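Local coordinates for diguanylate cyclase (Pseudomonas aeruginosa, PDB 5M3C), which belongs by name and family to the diguanylate cyclases, joining a GGDEF domain to an EAL domain, and is modelled with calcium ions and guanosine-5'-triphosphate, at residues B[124-129]-B[152-157]; B[39-44]-B[148-153]; B[105-110]-B[159-164]. One frame throughout, in Å; residues are numbered along the deposited sequence.

Contact 1 (B[124-129]-B[152-157]); sequences SASVGI and RAKSRG. With GTP (guanosine-5'-triphosphate), chain I.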
loop_
_atom_site.group_PDB
_atom_site.type_symbol
_atom_site.label_atom_id
_atom_site.label_comp_id
_atom_site.label_asym_id
_atom_site.label_seq_id
_atom_site.Cartn_x
_atom_site.Cartn_y
_atom_site.Cartn_z
ATOM N N SER B 124 10.670 13.353 17.582
ATOM C CA SER B 124 10.069 12.230 18.284
ATOM C C SER B 124 11.091 11.604 19.224
ATOM O O SER B 124 12.251 12.013 19.247
ATOM C CB SER B 124 9.577 11.194 17.275
ATOM O OG SER B 124 9.059 10.053 17.927
ATOM N N ALA B 125 10.662 10.613 19.999
ATOM C CA ALA B 125 11.555 9.955 20.947
ATOM C C ALA B 125 11.069 8.558 21.304
ATOM O O ALA B 125 9.878 8.265 21.228
ATOM C CB ALA B 125 11.694 10.798 22.205
ATOM N N SER B 126 12.008 7.700 21.688
ATOM C CA SER B 126 11.684 6.364 22.172
ATOM C C SER B 126 11.927 6.309 23.677
ATOM O O SER B 126 12.835 6.962 24.191
ATOM C CB SER B 126 12.533 5.318 21.456
ATOM O OG SER B 126 12.429 5.466 20.053
ATOM N N VAL B 127 11.118 5.533 24.389
ATOM C CA VAL B 127 11.181 5.542 25.843
ATOM C C VAL B 127 11.270 4.141 26.429
ATOM O O VAL B 127 10.460 3.264 26.113
ATOM C CB VAL B 127 9.954 6.246 26.448
ATOM C CG1 VAL B 127 10.115 6.391 27.953
ATOM C CG2 VAL B 127 9.747 7.605 25.799
ATOM N N GLY B 128 12.261 3.942 27.292
ATOM C CA GLY B 128 12.408 2.682 28.010
ATOM C C GLY B 128 12.101 2.905 29.472
ATOM O O GLY B 128 12.453 3.943 30.024
ATOM N N ILE B 129 11.437 1.941 30.103
ATOM C CA ILE B 129 11.074 2.075 31.514
ATOM C C ILE B 129 11.707 0.987 32.371
ATOM O O ILE B 129 11.652 -0.192 32.026
ATOM C CB ILE B 129 9.548 2.008 31.719
ATOM C CG1 ILE B 129 8.831 2.950 30.753
ATOM C CG2 ILE B 129 9.192 2.365 33.155
ATOM C CD1 ILE B 129 7.321 2.875 30.844
ATOM N N ARG B 152 15.089 -1.435 23.002
ATOM C CA ARG B 152 13.970 -2.275 22.595
ATOM C C ARG B 152 12.903 -1.435 21.897
ATOM O O ARG B 152 12.474 -1.758 20.794
ATOM C CB ARG B 152 13.368 -2.983 23.808
ATOM C CG ARG B 152 12.171 -3.863 23.493
ATOM C CD ARG B 152 12.534 -4.993 22.544
ATOM N NE ARG B 152 11.617 -6.124 22.677
ATOM C CZ ARG B 152 11.643 -7.207 21.909
ATOM N NH1 ARG B 152 10.766 -8.185 22.109
ATOM N NH2 ARG B 152 12.540 -7.317 20.939
ATOM N N ALA B 153 12.478 -0.354 22.542
ATOM C CA ALA B 153 11.529 0.567 21.931
ATOM C C ALA B 153 12.086 1.058 20.605
ATOM O O ALA B 153 11.343 1.313 19.658
ATOM C CB ALA B 153 11.262 1.744 22.856
ATOM N N LYS B 154 13.405 1.189 20.552
ATOM C CA LYS B 154 14.095 1.635 19.350
ATOM C C LYS B 154 13.971 0.595 18.239
ATOM O O LYS B 154 13.842 0.953 17.073
ATOM C CB LYS B 154 15.576 1.902 19.655
ATOM C CG LYS B 154 16.141 3.166 19.027
ATOM C CD LYS B 154 15.474 4.418 19.577
ATOM C CE LYS B 154 16.377 5.631 19.438
ATOM N NZ LYS B 154 15.644 6.914 19.619
ATOM N N SER B 155 14.006 -0.687 18.603
ATOM C CA SER B 155 13.953 -1.764 17.606
ATOM C C SER B 155 12.528 -2.156 17.202
ATOM O O SER B 155 12.269 -2.429 16.031
ATOM C CB SER B 155 14.704 -3.002 18.106
ATOM O OG SER B 155 13.948 -3.714 19.071
ATOM N N ARG B 156 11.613 -2.192 18.168
ATOM C CA ARG B 156 10.218 -2.569 17.907
ATOM C C ARG B 156 9.459 -1.473 17.164
ATOM O O ARG B 156 8.251 -1.574 16.951
ATOM C CB ARG B 156 9.491 -2.885 19.217
ATOM C CG ARG B 156 9.779 -4.268 19.775
ATOM C CD ARG B 156 9.014 -4.518 21.066
ATOM N NE ARG B 156 7.609 -4.127 20.964
ATOM C CZ ARG B 156 6.666 -4.855 20.372
ATOM N NH1 ARG B 156 6.966 -6.021 19.813
ATOM N NH2 ARG B 156 5.417 -4.412 20.332
ATOM N N GLY B 157 10.174 -0.422 16.779
ATOM C CA GLY B 157 9.579 0.708 16.086
ATOM C C GLY B 157 10.198 1.982 16.613
ATOM O O GLY B 157 11.389 2.020 16.923
HETATM P PG GTP I . 18.212 6.850 16.603
HETATM O O1G GTP I . 18.751 5.536 16.091
HETATM O O2G GTP I . 16.710 6.980 16.546
HETATM O O3G GTP I . 18.808 7.294 17.917
HETATM O O3B GTP I . 18.684 7.954 15.529
HETATM P PB GTP I . 19.723 9.123 15.915
HETATM O O1B GTP I . 20.191 9.784 14.641
HETATM O O2B GTP I . 19.117 9.971 17.009
HETATM O O3A GTP I . 20.942 8.247 16.505
HETATM P PA GTP I . 21.965 8.812 17.613
HETATM O O1A GTP I . 23.295 8.122 17.424
HETATM O O2A GTP I . 21.291 8.789 18.966
HETATM O "O5'" GTP I . 22.140 10.339 17.169
HETATM C "C5'" GTP I . 22.325 11.324 18.171
HETATM C "C4'" GTP I . 22.393 12.670 17.479
HETATM O "O4'" GTP I . 22.223 13.711 18.441
HETATM C "C3'" GTP I . 23.743 12.874 16.801
HETATM O "O3'" GTP I . 23.575 13.148 15.407
HETATM C "C2'" GTP I . 24.359 14.059 17.515
HETATM O "O2'" GTP I . 25.047 14.934 16.618
HETATM C "C1'" GTP I . 23.159 14.743 18.144
HETATM N N9 GTP I . 23.565 15.486 19.351
HETATM C C8 GTP I . 24.065 14.967 20.485
HETATM N N7 GTP I . 24.328 15.958 21.376
HETATM C C5 GTP I . 23.991 17.127 20.802
HETATM C C6 GTP I . 24.010 18.554 21.181
HETATM O O6 GTP I . 24.423 18.903 22.306
HETATM N N1 GTP I . 23.570 19.456 20.291
HETATM C C2 GTP I . 23.117 19.098 19.074
HETATM N N2 GTP I . 22.687 20.061 18.222
HETATM N N3 GTP I . 23.073 17.809 18.661
HETATM C C4 GTP I . 23.488 16.807 19.466
#

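Contact 2 (B[39-44]-B[148-153]); sequences FIDLDR and AAMYRA. With CA (calcium ion), chain G; GTP (guanosine-5'-triphosphate), chain I.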
loop_
_atom_site.group_PDB
_atom_site.type_symbol
_atom_site.label_atom_id
_atom_site.label_comp_id
_atom_site.label_asym_id
_atom_site.label_seq_id
_atom_site.Cartn_x
_atom_site.Cartn_y
_atom_site.Cartn_z
ATOM N N PHE B 39 14.183 6.095 30.477
ATOM C CA PHE B 39 15.250 6.450 29.547
ATOM C C PHE B 39 14.660 6.933 28.227
ATOM O O PHE B 39 13.956 6.181 27.545
ATOM C CB PHE B 39 16.140 5.237 29.289
ATOM C CG PHE B 39 17.526 5.589 28.839
ATOM C CD1 PHE B 39 17.742 6.152 27.597
ATOM C CD2 PHE B 39 18.614 5.348 29.661
ATOM C CE1 PHE B 39 19.020 6.475 27.182
ATOM C CE2 PHE B 39 19.892 5.669 29.254
ATOM C CZ PHE B 39 20.097 6.233 28.011
ATOM N N ILE B 40 14.953 8.181 27.871
ATOM C CA ILE B 40 14.393 8.786 26.661
ATOM C C ILE B 40 15.473 9.205 25.669
ATOM O O ILE B 40 16.285 10.075 25.961
ATOM C CB ILE B 40 13.557 10.034 26.990
ATOM C CG1 ILE B 40 12.360 9.655 27.868
ATOM C CG2 ILE B 40 13.099 10.710 25.707
ATOM C CD1 ILE B 40 11.502 10.835 28.274
ATOM N N ASP B 41 15.456 8.598 24.487
ATOM C CA ASP B 41 16.440 8.884 23.450
ATOM C C ASP B 41 15.741 9.442 22.214
ATOM O O ASP B 41 14.898 8.774 21.617
ATOM C CB ASP B 41 17.203 7.604 23.100
ATOM C CG ASP B 41 18.383 7.854 22.176
ATOM O OD1 ASP B 41 18.281 8.733 21.297
ATOM O OD2 ASP B 41 19.414 7.162 22.323
ATOM N N LEU B 42 16.088 10.669 21.833
ATOM C CA LEU B 42 15.451 11.318 20.691
ATOM C C LEU B 42 15.545 10.437 19.450
ATOM O O LEU B 42 16.539 9.739 19.253
ATOM C CB LEU B 42 16.084 12.686 20.417
ATOM C CG LEU B 42 15.877 13.760 21.494
ATOM C CD1 LEU B 42 16.347 15.121 21.003
ATOM C CD2 LEU B 42 14.420 13.834 21.930
ATOM N N ASP B 43 14.504 10.474 18.622
ATOM C CA ASP B 43 14.438 9.650 17.415
ATOM C C ASP B 43 15.037 10.349 16.194
ATOM O O ASP B 43 14.671 11.478 15.871
ATOM C CB ASP B 43 12.989 9.264 17.115
ATOM C CG ASP B 43 12.466 8.190 18.044
ATOM O OD1 ASP B 43 13.240 7.273 18.392
ATOM O OD2 ASP B 43 11.277 8.255 18.418
ATOM N N ARG B 44 15.955 9.662 15.521
ATOM C CA ARG B 44 16.554 10.159 14.285
ATOM C C ARG B 44 16.861 11.653 14.361
ATOM O O ARG B 44 16.450 12.430 13.500
ATOM C CB ARG B 44 15.633 9.864 13.098
ATOM C CG ARG B 44 15.468 8.378 12.807
ATOM N N ALA B 148 18.327 -0.458 28.093
ATOM C CA ALA B 148 17.990 -1.604 27.252
ATOM C C ALA B 148 16.567 -1.485 26.707
ATOM O O ALA B 148 16.327 -1.683 25.513
ATOM C CB ALA B 148 18.147 -2.896 28.037
ATOM N N ALA B 149 15.628 -1.158 27.590
ATOM C CA ALA B 149 14.235 -0.975 27.198
ATOM C C ALA B 149 14.114 0.097 26.121
ATOM O O ALA B 149 13.305 -0.023 25.202
ATOM C CB ALA B 149 13.388 -0.606 28.408
ATOM N N MET B 150 14.920 1.147 26.239
ATOM C CA MET B 150 14.918 2.206 25.240
ATOM C C MET B 150 15.362 1.649 23.894
ATOM O O MET B 150 14.769 1.965 22.868
ATOM C CB MET B 150 15.827 3.363 25.660
ATOM C CG MET B 150 15.976 4.437 24.595
ATOM S SD MET B 150 17.027 3.927 23.220
ATOM C CE MET B 150 18.624 3.900 24.028
ATOM N N TYR B 151 16.399 0.817 23.899
ATOM C CA TYR B 151 16.869 0.182 22.668
ATOM C C TYR B 151 15.807 -0.766 22.107
ATOM O O TYR B 151 15.635 -0.884 20.889
ATOM C CB TYR B 151 18.189 -0.564 22.903
ATOM C CG TYR B 151 19.400 0.345 22.923
ATOM C CD1 TYR B 151 19.720 1.125 21.821
ATOM C CD2 TYR B 151 20.225 0.419 24.040
ATOM C CE1 TYR B 151 20.820 1.958 21.831
ATOM C CE2 TYR B 151 21.329 1.251 24.057
ATOM C CZ TYR B 151 21.620 2.017 22.949
ATOM O OH TYR B 151 22.717 2.846 22.950
ATOM N N ARG B 152 15.089 -1.435 23.002
ATOM C CA ARG B 152 13.970 -2.275 22.595
ATOM C C ARG B 152 12.903 -1.435 21.897
ATOM O O ARG B 152 12.474 -1.758 20.794
ATOM C CB ARG B 152 13.368 -2.983 23.808
ATOM C CG ARG B 152 12.171 -3.863 23.493
ATOM C CD ARG B 152 12.534 -4.993 22.544
ATOM N NE ARG B 152 11.617 -6.124 22.677
ATOM C CZ ARG B 152 11.643 -7.207 21.909
ATOM N NH1 ARG B 152 10.766 -8.185 22.109
ATOM N NH2 ARG B 152 12.540 -7.317 20.939
ATOM N N ALA B 153 12.478 -0.354 22.542
ATOM C CA ALA B 153 11.529 0.567 21.931
ATOM C C ALA B 153 12.086 1.058 20.605
ATOM O O ALA B 153 11.343 1.313 19.658
ATOM C CB ALA B 153 11.262 1.744 22.856
HETATM CA CA CA G . 18.806 9.204 19.166
HETATM P PG GTP I . 18.212 6.850 16.603
HETATM O O1G GTP I . 18.751 5.536 16.091
HETATM O O2G GTP I . 16.710 6.980 16.546
HETATM O O3G GTP I . 18.808 7.294 17.917
HETATM O O3B GTP I . 18.684 7.954 15.529
HETATM P PB GTP I . 19.723 9.123 15.915
HETATM O O1B GTP I . 20.191 9.784 14.641
HETATM O O2B GTP I . 19.117 9.971 17.009
HETATM O O3A GTP I . 20.942 8.247 16.505
HETATM P PA GTP I . 21.965 8.812 17.613
HETATM O O1A GTP I . 23.295 8.122 17.424
HETATM O O2A GTP I . 21.291 8.789 18.966
HETATM O "O5'" GTP I . 22.140 10.339 17.169
HETATM C "C5'" GTP I . 22.325 11.324 18.171
HETATM C "C4'" GTP I . 22.393 12.670 17.479
HETATM O "O4'" GTP I . 22.223 13.711 18.441
HETATM C "C3'" GTP I . 23.743 12.874 16.801
HETATM O "O3'" GTP I . 23.575 13.148 15.407
HETATM C "C2'" GTP I . 24.359 14.059 17.515
HETATM O "O2'" GTP I . 25.047 14.934 16.618
HETATM C "C1'" GTP I . 23.159 14.743 18.144
HETATM N N9 GTP I . 23.565 15.486 19.351
HETATM C C8 GTP I . 24.065 14.967 20.485
HETATM N N7 GTP I . 24.328 15.958 21.376
HETATM C C5 GTP I . 23.991 17.127 20.802
HETATM C C6 GTP I . 24.010 18.554 21.181
HETATM O O6 GTP I . 24.423 18.903 22.306
HETATM N N1 GTP I . 23.570 19.456 20.291
HETATM C C2 GTP I . 23.117 19.098 19.074
HETATM N N2 GTP I . 22.687 20.061 18.222
HETATM N N3 GTP I . 23.073 17.809 18.661
HETATM C C4 GTP I . 23.488 16.807 19.466
#

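Contact 3 (B[105-110]-B[159-164]); sequences KLLNAF and SRIEYY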
loop_
_atom_site.group_PDB
_atom_site.type_symbol
_atom_site.label_atom_id
_atom_site.label_comp_id
_atom_site.label_asym_id
_atom_site.label_seq_id
_atom_site.Cartn_x
_atom_site.Cartn_y
_atom_site.Cartn_z
ATOM N N LYS B 105 2.285 10.533 29.137
ATOM C CA LYS B 105 2.383 11.981 29.266
ATOM C C LYS B 105 3.606 12.471 28.504
ATOM O O LYS B 105 3.514 13.377 27.672
ATOM C CB LYS B 105 2.514 12.380 30.739
ATOM C CG LYS B 105 1.260 12.967 31.366
ATOM C CD LYS B 105 1.230 14.484 31.236
ATOM N N LEU B 106 4.749 11.857 28.800
ATOM C CA LEU B 106 6.025 12.273 28.231
ATOM C C LEU B 106 6.082 12.016 26.728
ATOM O O LEU B 106 6.707 12.776 25.990
ATOM C CB LEU B 106 7.179 11.560 28.940
ATOM C CG LEU B 106 7.345 11.903 30.425
ATOM C CD1 LEU B 106 8.165 10.839 31.133
ATOM C CD2 LEU B 106 7.976 13.274 30.607
ATOM N N LEU B 107 5.432 10.949 26.274
ATOM C CA LEU B 107 5.310 10.696 24.841
ATOM C C LEU B 107 4.519 11.799 24.157
ATOM O O LEU B 107 4.993 12.412 23.204
ATOM C CB LEU B 107 4.625 9.357 24.569
ATOM C CG LEU B 107 5.523 8.236 24.051
ATOM C CD1 LEU B 107 4.678 7.041 23.634
ATOM C CD2 LEU B 107 6.365 8.721 22.881
ATOM N N ASN B 108 3.311 12.046 24.651
ATOM C CA ASN B 108 2.414 13.013 24.038
ATOM C C ASN B 108 3.015 14.416 24.020
ATOM O O ASN B 108 2.521 15.301 23.318
ATOM C CB ASN B 108 1.075 13.031 24.773
ATOM C CG ASN B 108 -0.006 13.756 23.995
ATOM O OD1 ASN B 108 -0.069 13.665 22.766
ATOM N ND2 ASN B 108 -0.868 14.481 24.707
ATOM N N ALA B 109 4.079 14.620 24.789
ATOM C CA ALA B 109 4.765 15.907 24.811
ATOM C C ALA B 109 5.485 16.152 23.489
ATOM O O ALA B 109 5.794 17.293 23.140
ATOM C CB ALA B 109 5.749 15.965 25.970
ATOM N N PHE B 110 5.747 15.069 22.762
ATOM C CA PHE B 110 6.419 15.142 21.466
ATOM C C PHE B 110 5.431 15.231 20.302
ATOM O O PHE B 110 5.839 15.331 19.142
ATOM C CB PHE B 110 7.329 13.926 21.273
ATOM C CG PHE B 110 8.552 13.944 22.143
ATOM C CD1 PHE B 110 9.689 14.631 21.748
ATOM C CD2 PHE B 110 8.565 13.282 23.358
ATOM C CE1 PHE B 110 10.816 14.655 22.547
ATOM C CE2 PHE B 110 9.689 13.300 24.162
ATOM C CZ PHE B 110 10.816 13.988 23.755
ATOM N N SER B 159 8.920 6.215 18.440
ATOM C CA SER B 159 7.856 7.029 19.005
ATOM C C SER B 159 6.964 6.147 19.876
ATOM O O SER B 159 5.744 6.309 19.897
ATOM C CB SER B 159 7.044 7.679 17.884
ATOM O OG SER B 159 6.155 8.656 18.396
ATOM N N ARG B 160 7.590 5.213 20.589
ATOM C CA ARG B 160 6.868 4.239 21.402
ATOM C C ARG B 160 7.499 4.099 22.786
ATOM O O ARG B 160 8.550 4.675 23.065
ATOM C CB ARG B 160 6.847 2.875 20.702
ATOM C CG ARG B 160 8.218 2.229 20.569
ATOM C CD ARG B 160 8.150 0.877 19.877
ATOM N NE ARG B 160 7.305 -0.070 20.599
ATOM C CZ ARG B 160 6.102 -0.465 20.193
ATOM N NH1 ARG B 160 5.588 -0.005 19.059
ATOM N NH2 ARG B 160 5.409 -1.329 20.921
ATOM N N ILE B 161 6.846 3.321 23.642
ATOM C CA ILE B 161 7.315 3.080 25.001
ATOM C C ILE B 161 7.505 1.583 25.221
ATOM O O ILE B 161 6.730 0.778 24.711
ATOM C CB ILE B 161 6.309 3.631 26.032
ATOM C CG1 ILE B 161 6.262 5.157 25.943
ATOM C CG2 ILE B 161 6.681 3.201 27.441
ATOM C CD1 ILE B 161 5.171 5.799 26.774
ATOM N N GLU B 162 8.542 1.210 25.966
ATOM C CA GLU B 162 8.763 -0.199 26.284
ATOM C C GLU B 162 9.212 -0.410 27.723
ATOM O O GLU B 162 9.979 0.381 28.275
ATOM C CB GLU B 162 9.791 -0.808 25.333
ATOM C CG GLU B 162 9.298 -0.966 23.903
ATOM C CD GLU B 162 8.193 -1.997 23.766
ATOM O OE1 GLU B 162 8.260 -3.045 24.447
ATOM O OE2 GLU B 162 7.261 -1.763 22.970
ATOM N N TYR B 163 8.722 -1.489 28.324
ATOM C CA TYR B 163 9.134 -1.875 29.668
ATOM C C TYR B 163 10.310 -2.834 29.612
ATOM O O TYR B 163 10.532 -3.506 28.604
ATOM C CB TYR B 163 7.974 -2.521 30.428
ATOM C CG TYR B 163 7.013 -1.518 31.012
ATOM C CD1 TYR B 163 5.929 -1.061 30.278
ATOM C CD2 TYR B 163 7.199 -1.015 32.293
ATOM C CE1 TYR B 163 5.050 -0.136 30.805
ATOM C CE2 TYR B 163 6.323 -0.089 32.829
ATOM C CZ TYR B 163 5.250 0.347 32.080
ATOM O OH TYR B 163 4.370 1.268 32.599
ATOM N N TYR B 164 11.062 -2.893 30.703
ATOM C CA TYR B 164 12.211 -3.774 30.784
ATOM C C TYR B 164 11.756 -5.223 30.880
ATOM O O TYR B 164 10.684 -5.509 31.408
ATOM C CB TYR B 164 13.078 -3.418 31.993
ATOM C CG TYR B 164 14.231 -4.372 32.201
ATOM C CD1 TYR B 164 15.295 -4.407 31.307
ATOM C CD2 TYR B 164 14.257 -5.240 33.283
ATOM C CE1 TYR B 164 16.351 -5.279 31.487
ATOM C CE2 TYR B 164 15.310 -6.117 33.472
ATOM C CZ TYR B 164 16.354 -6.132 32.570
ATOM O OH TYR B 164 17.407 -7.001 32.747
#

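Contact 1 (B[124-129]-B[152-157])
Ser126 meets Lys154 along the side of the lysine chain. Ser126 OG lies 3.3 Å from Lys154 CD, and Ser126 CB is 3.6 Å from the same carbon. This is packing against methylene groups. The hydroxyl finds its polar partner elsewhere, in a hydrogen bond to Asp43. Its chi1 of -53° sets OG beside the backbone N of Ser126. The lysine chain bends at chi2 (64°) and is extended beyond, which brings CD past the serine and the amino group to the triphosphate. Lys154 NZ makes a salt bridge with Asp43 and hydrogen bonds to the carbonyls of Asp41 and Leu42. Its bond to GTP O2G is weak, at 3.3 Å from NZ. Three protein oxygens and one weakly held phosphate oxygen thus surround NZ. Ala153, the residue before Lys154, points its methyl at the strand. Ala153 CB is 3.7 Å from Val127 O and 4.0 Å from Ser126 CB. The CA atoms of Ser126 and Ala153 are 5.8 Å apart. The last turn of the helix is closed by bonds to Arg152 O. Ser155 OG donates to Arg152 O over 3.0 Å, in the carbonyl plane and on a lone pair. Arg156 N uses the same oxygen. Gly157 then leaves helical geometry with a positive phi of 140°. Strand 119-132 and helix 139-155 are the first two elements of a beta-alpha-beta unit that ends in strand 161-163. The helix end delivers Lys154 to the phosphate end of the nucleotide pocket of a GGDEF domain.

Contact 2 (B[39-44]-B[148-153])
A thioether packs against a metal-binding aspartate: Met150 SD is 3.7 Å from Asp41 CB. The methionine is bent at chi2 and chi3, and this curls its end back over the aspartate. Met150 CE reaches 3.8 Å from Asp41 OD2 and also sits over the centre of one face of the Tyr151 ring. Glu85, a like charge, lies close to OD2 as well. Met150 CG lies obliquely by the Phe39 ring, 3.9 Å from Phe39 CD1. Asp41 has CG anti to its backbone N (chi1 -172°), which turns the carboxylate to the calcium ion. Asp41 OD1 binds the calcium at 2.2 Å, and Leu42 O binds it at 2.3 Å. Asp84 and three GTP oxygens, O3G, O2B and O2A, complete the ligands seen. Further along the strand, Arg44 N gives GTP O2G a nearly straight hydrogen bond of 3.0 Å, with an angle of 177° at the hydrogen. Its second bond, to GTP O3B, is weak. The calcium thus joins Asp41 and Leu42 O of strand 35-43 to oxygens of all three phosphates. The ion probably offsets part of the negative charge that the phosphates and carboxylates bring together here.

Contact 3 (B[105-110]-B[159-164])
The flat groups flanking the Leu107-Ile161 contact, the Phe110 ring and the Arg160 guanidinium, are both met at their edges. The Phe110 ring has Leu107 O at its edge, in plane. The same oxygen accepts a backbone bond from Phe110 N. The Arg160 guanidinium has Glu162 CG at its edge, in plane. It grips the glutamate side-on with two nitrogens, and both go to one oxygen. Arg160 NE is 2.9 Å from Glu162 OE2, and Arg160 NH2 is 2.8 Å from it. NH2 comes nearly along the C-O bond, while NE comes on the anti side, 20° out of the carboxylate plane. Arg156 NE makes a further salt bridge to OE2, so two guanidinium groups gather round one oxygen. This should favour the ionised glutamate. Strand 161-163 closes a beta-alpha-beta unit and runs parallel to strand 119-132 in the sheet of the GGDEF fold. Glu162 faces helix 139-155 on one side of that sheet, and Ile161 faces helix 96-108 on the other. The Leu107 and Ile161 side chains lie alongside, running in opposite senses. Leu107 CD1 is 3.4 Å from both Ile161 CG1 and Ile161 CD1. With chi1 at -67°, Ile161 holds CG1 beside its backbone N, and the CG1-CD1 branch does the touching. The other leucine methyl turns to the loop before the strand, where Leu107 CD2 lies 3.9 Å from Ser159 O. Ser159 N is hydrogen-bonded to Asp43.

The three contacts cluster in the GGDEF domain. Contacts 1 and 2 have centres about 4 Å apart, and the centre of contact 3 is about 8 Å from that of contact 1 and 9 Å from that of contact 2. All reach the same mixed sheet, in which strand 119-132 lies between strands 35-43 and 161-163. Contacts 1 and 2 share helix 139-155, including Arg152 and Ala153, on one face. Contact 3 brings helix 96-108 to the other face. Along the chain, contact 1 lies within the loop closed by contact 3, while contact 2 crosses contact 3. Contacts 1 and 2 both touch GTP, and contact 2 holds ligands of the GGDEF-domain calcium ion. Contact 3 lies further off, with the Ser159 side chain about 10 Å from GTP.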